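Local coordinates for MHC class I-like protein MILL2 (Mus musculus, PDB 6A97) that binds heparan sulfate proteoglycans on the surface of fibroblasts and belongs to the MHC class I family, at residues S156-Q159 against N160-F163; N102-S105 against Q106-G109. All blocks are in the same frame, centred on the assembly; numbering follows the deposited sequence.

Interaction 1: S156-Q159 against N160-F163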
loop_
_atom_site.group_PDB
_atom_site.type_symbol
_atom_site.label_atom_id
_atom_site.label_comp_id
_atom_site.label_asym_id
_atom_site.label_seq_id
_atom_site.Cartn_x
_atom_site.Cartn_y
_atom_site.Cartn_z
ATOM N N SER A 156 4.526 -19.476 -32.997
ATOM C CA SER A 156 4.962 -19.125 -34.340
ATOM C C SER A 156 5.745 -20.231 -35.027
ATOM O O SER A 156 6.612 -20.853 -34.420
ATOM C CB SER A 156 5.820 -17.859 -34.293
ATOM O OG SER A 156 6.469 -17.641 -35.535
ATOM N N THR A 157 5.436 -20.464 -36.298
ATOM C CA THR A 157 6.257 -21.320 -37.140
ATOM C C THR A 157 7.668 -20.746 -37.243
ATOM O O THR A 157 7.875 -19.540 -37.058
ATOM C CB THR A 157 5.667 -21.462 -38.554
ATOM O OG1 THR A 157 5.822 -20.227 -39.265
ATOM C CG2 THR A 157 4.191 -21.813 -38.483
ATOM N N GLN A 158 8.637 -21.611 -37.534
ATOM C CA GLN A 158 10.011 -21.173 -37.766
ATOM C C GLN A 158 10.090 -20.235 -38.970
ATOM O O GLN A 158 10.876 -19.288 -38.976
ATOM C CB GLN A 158 10.930 -22.378 -37.972
ATOM C CG GLN A 158 11.040 -23.258 -36.741
ATOM C CD GLN A 158 11.567 -22.502 -35.537
ATOM O OE1 GLN A 158 12.620 -21.870 -35.599
ATOM N NE2 GLN A 158 10.824 -22.553 -34.435
ATOM N N GLN A 159 9.263 -20.501 -39.975
ATOM C CA GLN A 159 9.186 -19.663 -41.161
ATOM C C GLN A 159 8.795 -18.226 -40.811
ATOM O O GLN A 159 9.389 -17.273 -41.316
ATOM C CB GLN A 159 8.189 -20.248 -42.163
ATOM C CG GLN A 159 7.569 -19.197 -43.088
ATOM C CD GLN A 159 6.743 -19.805 -44.206
ATOM O OE1 GLN A 159 7.285 -20.271 -45.208
ATOM N NE2 GLN A 159 5.426 -19.804 -44.039
ATOM N N ASN A 160 7.798 -18.073 -39.944
ATOM C CA ASN A 160 7.350 -16.742 -39.551
ATOM C C ASN A 160 8.342 -16.048 -38.626
ATOM O O ASN A 160 8.485 -14.828 -38.677
ATOM C CB ASN A 160 5.973 -16.809 -38.893
ATOM C CG ASN A 160 4.876 -17.139 -39.883
ATOM O OD1 ASN A 160 5.011 -16.885 -41.079
ATOM N ND2 ASN A 160 3.780 -17.703 -39.391
ATOM N N LYS A 161 9.030 -16.816 -37.786
ATOM C CA LYS A 161 10.076 -16.251 -36.939
ATOM C C LYS A 161 11.173 -15.617 -37.785
ATOM O O LYS A 161 11.548 -14.463 -37.562
ATOM C CB LYS A 161 10.686 -17.313 -36.024
ATOM C CG LYS A 161 9.882 -17.623 -34.766
ATOM C CD LYS A 161 10.569 -18.709 -33.938
ATOM C CE LYS A 161 9.716 -19.146 -32.752
ATOM N NZ LYS A 161 9.625 -18.098 -31.694
ATOM N N MET A 162 11.683 -16.378 -38.750
ATOM C CA MET A 162 12.716 -15.890 -39.659
ATOM C C MET A 162 12.224 -14.676 -40.441
ATOM O O MET A 162 12.946 -13.695 -40.586
ATOM C CB MET A 162 13.154 -16.998 -40.622
ATOM C CG MET A 162 13.914 -18.139 -39.942
ATOM S SD MET A 162 14.299 -19.508 -41.059
ATOM C CE MET A 162 14.582 -18.638 -42.600
ATOM N N PHE A 163 10.992 -14.755 -40.932
ATOM C CA PHE A 163 10.361 -13.651 -41.641
ATOM C C PHE A 163 10.411 -12.347 -40.845
ATOM O O PHE A 163 10.834 -11.315 -41.368
ATOM C CB PHE A 163 8.908 -14.000 -41.978
ATOM C CG PHE A 163 8.197 -12.947 -42.791
ATOM C CD1 PHE A 163 7.541 -11.890 -42.173
ATOM C CD2 PHE A 163 8.176 -13.022 -44.175
ATOM C CE1 PHE A 163 6.886 -10.925 -42.920
ATOM C CE2 PHE A 163 7.523 -12.062 -44.929
ATOM C CZ PHE A 163 6.876 -11.013 -44.302
#
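Thr-157 OG1 takes the backbone N-H of Asn-160 at 3.0 Å, with an N-H...O angle of 156°, which identifies the threonine as the N-cap of helix 158-167. Its chi1 of 71° sets OG1 between the backbone N and the carbonyl carbon, facing the first turn. The tight part of the contact gathers round this cap. Thr-157 O accepts twice, from Lys-161 N at 3.0 Å and from Ser-156 OG at 2.8 Å. Ser-156 OG also rests against aliphatic carbon, 3.5 Å from both Asn-160 CB and Lys-161 CG. The same i to i+4 pattern continues with Met-162 N to Gln-158 O, nearly straight at 173°, and Phe-163 N to Gln-159 O.

The outer side is looser. Gln-158, bent at chi2, brings NE2 only to 3.9 Å from Lys-161 CD as the two chains pass at a slant, and the extended Gln-159 chain is exposed, its CG 4.0 Å from Asn-160 OD1. Further on, the ring of Phe-163 leads away from this turn and stacks with His-167. A side-chain N-cap followed by successive i to i+4 bonds is characteristic of an alpha-helix start, here that of the first helical segment of the MHC class I alpha-2 domain.

Interaction 2: N102-S105 against Q106-G109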
loop_
_atom_site.group_PDB
_atom_site.type_symbol
_atom_site.label_atom_id
_atom_site.label_comp_id
_atom_site.label_asym_id
_atom_site.label_seq_id
_atom_site.Cartn_x
_atom_site.Cartn_y
_atom_site.Cartn_z
ATOM N N ASN A 102 4.366 -1.913 -43.415
ATOM C CA ASN A 102 4.002 -2.330 -44.769
ATOM C C ASN A 102 3.410 -3.741 -44.808
ATOM O O ASN A 102 2.406 -3.985 -45.472
ATOM C CB ASN A 102 5.214 -2.249 -45.693
ATOM C CG ASN A 102 5.518 -0.826 -46.124
ATOM O OD1 ASN A 102 4.608 -0.026 -46.338
ATOM N ND2 ASN A 102 6.801 -0.501 -46.249
ATOM N N GLN A 103 4.026 -4.664 -44.075
ATOM C CA GLN A 103 3.591 -6.060 -44.074
ATOM C C GLN A 103 2.256 -6.241 -43.364
ATOM O O GLN A 103 1.412 -7.000 -43.829
ATOM C CB GLN A 103 4.656 -6.959 -43.430
ATOM C CG GLN A 103 5.979 -7.012 -44.187
ATOM C CD GLN A 103 5.823 -7.509 -45.625
ATOM O OE1 GLN A 103 5.087 -8.465 -45.895
ATOM N NE2 GLN A 103 6.510 -6.846 -46.556
ATOM N N LYS A 104 2.059 -5.534 -42.254
ATOM C CA LYS A 104 0.795 -5.611 -41.528
ATOM C C LYS A 104 -0.326 -4.877 -42.259
ATOM O O LYS A 104 -1.505 -5.205 -42.103
ATOM C CB LYS A 104 0.945 -5.053 -40.110
ATOM C CG LYS A 104 1.698 -5.980 -39.160
ATOM C CD LYS A 104 1.067 -7.372 -39.135
ATOM C CE LYS A 104 1.656 -8.229 -38.020
ATOM N NZ LYS A 104 1.230 -9.656 -38.124
ATOM N N SER A 105 0.041 -3.885 -43.062
ATOM C CA SER A 105 -0.948 -3.129 -43.826
ATOM C C SER A 105 -1.624 -3.990 -44.889
ATOM O O SER A 105 -2.667 -3.621 -45.424
ATOM C CB SER A 105 -0.302 -1.911 -44.481
ATOM O OG SER A 105 0.109 -0.972 -43.503
ATOM N N GLN A 106 -1.026 -5.139 -45.189
ATOM C CA GLN A 106 -1.576 -6.046 -46.190
ATOM C C GLN A 106 -2.715 -6.890 -45.628
ATOM O O GLN A 106 -3.508 -7.452 -46.385
ATOM C CB GLN A 106 -0.480 -6.958 -46.740
ATOM C CG GLN A 106 0.615 -6.225 -47.497
ATOM C CD GLN A 106 1.472 -7.160 -48.329
ATOM O OE1 GLN A 106 1.021 -8.227 -48.748
ATOM N NE2 GLN A 106 2.718 -6.766 -48.570
ATOM N N GLU A 107 -2.791 -6.977 -44.301
ATOM C CA GLU A 107 -3.795 -7.808 -43.639
ATOM C C GLU A 107 -5.215 -7.300 -43.882
ATOM O O GLU A 107 -5.477 -6.098 -43.857
ATOM C CB GLU A 107 -3.532 -7.880 -42.130
ATOM C CG GLU A 107 -2.238 -8.580 -41.735
ATOM C CD GLU A 107 -2.183 -10.030 -42.189
ATOM O OE1 GLU A 107 -3.248 -10.684 -42.229
ATOM O OE2 GLU A 107 -1.074 -10.521 -42.488
ATOM N N GLU A 108 -6.128 -8.236 -44.115
ATOM C CA GLU A 108 -7.538 -7.916 -44.292
ATOM C C GLU A 108 -8.136 -7.383 -42.993
ATOM O O GLU A 108 -7.782 -7.840 -41.907
ATOM C CB GLU A 108 -8.298 -9.158 -44.738
ATOM C CG GLU A 108 -9.089 -8.996 -46.021
ATOM C CD GLU A 108 -9.141 -10.287 -46.818
ATOM O OE1 GLU A 108 -9.508 -11.332 -46.234
ATOM O OE2 GLU A 108 -8.816 -10.260 -48.027
ATOM N N GLY A 109 -9.032 -6.410 -43.107
ATOM C CA GLY A 109 -9.771 -5.924 -41.954
ATOM C C GLY A 109 -9.066 -4.871 -41.120
ATOM O O GLY A 109 -8.106 -4.243 -41.566
HETATM O O HOH W 1 -4.216 -4.069 -42.608
#
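Gln-106 folds back over the carbonyls of Asn-102 and Gln-103, its CB 3.5 Å from Gln-103 O, the carbonyl that also receives a weak bond from Gln-106 N at 3.4 Å. With chi1 at -64°, CG stands beside the backbone N and comes within 3.5 Å of Asn-102 O, at the final helical turn. The chain then extends, and NE2 at the tip is 4.0 Å from Gln-103 OE1, a loose approach between side chains that run side by side in the same direction with amide planes 51° apart.

The backbone here makes a type I beta turn from Lys-104 to Glu-107, by which helix 98-104, the last helical segment of alpha-1 in this MHC class I platform, passes into the loop leading to strand 113-121. The turn bond, Glu-107 N to Lys-104 O at 3.1 Å, reaches the carbonyl from 61° above its plane. A water donates to the same Lys-104 O and, at 2.7 Å, to Glu-107 O, bridging the turn. Glu-107 CB lies 3.4 Å from Lys-104 O; the opposite charges of the two side chains remain 5.0 Å apart between Lys-104 NZ and Glu-107 OE2, while Lys-104 makes a cation-pi contact with Tyr-135.

From the N terminus, interaction 2 comes first: within residues 102-109 it closes the turn by which helix 98-104, the last helical segment of alpha-1, gives way to the loop before strand 113-121. The chain then runs through the four alpha-2 strands of the platform sheet, ending with 149-152, before interaction 1 starts helix 158-167 within residues 156-163. The two local closures are therefore in series and neither nest nor cross. Their centres are about 17 Å apart, yet their edges meet where Phe-163 CZ packs 3.5 Å from Gln-103 OE1. Gln-103 and Lys-104 also touch Trp-164, joining the last helical segment of alpha-1 to the first of alpha-2.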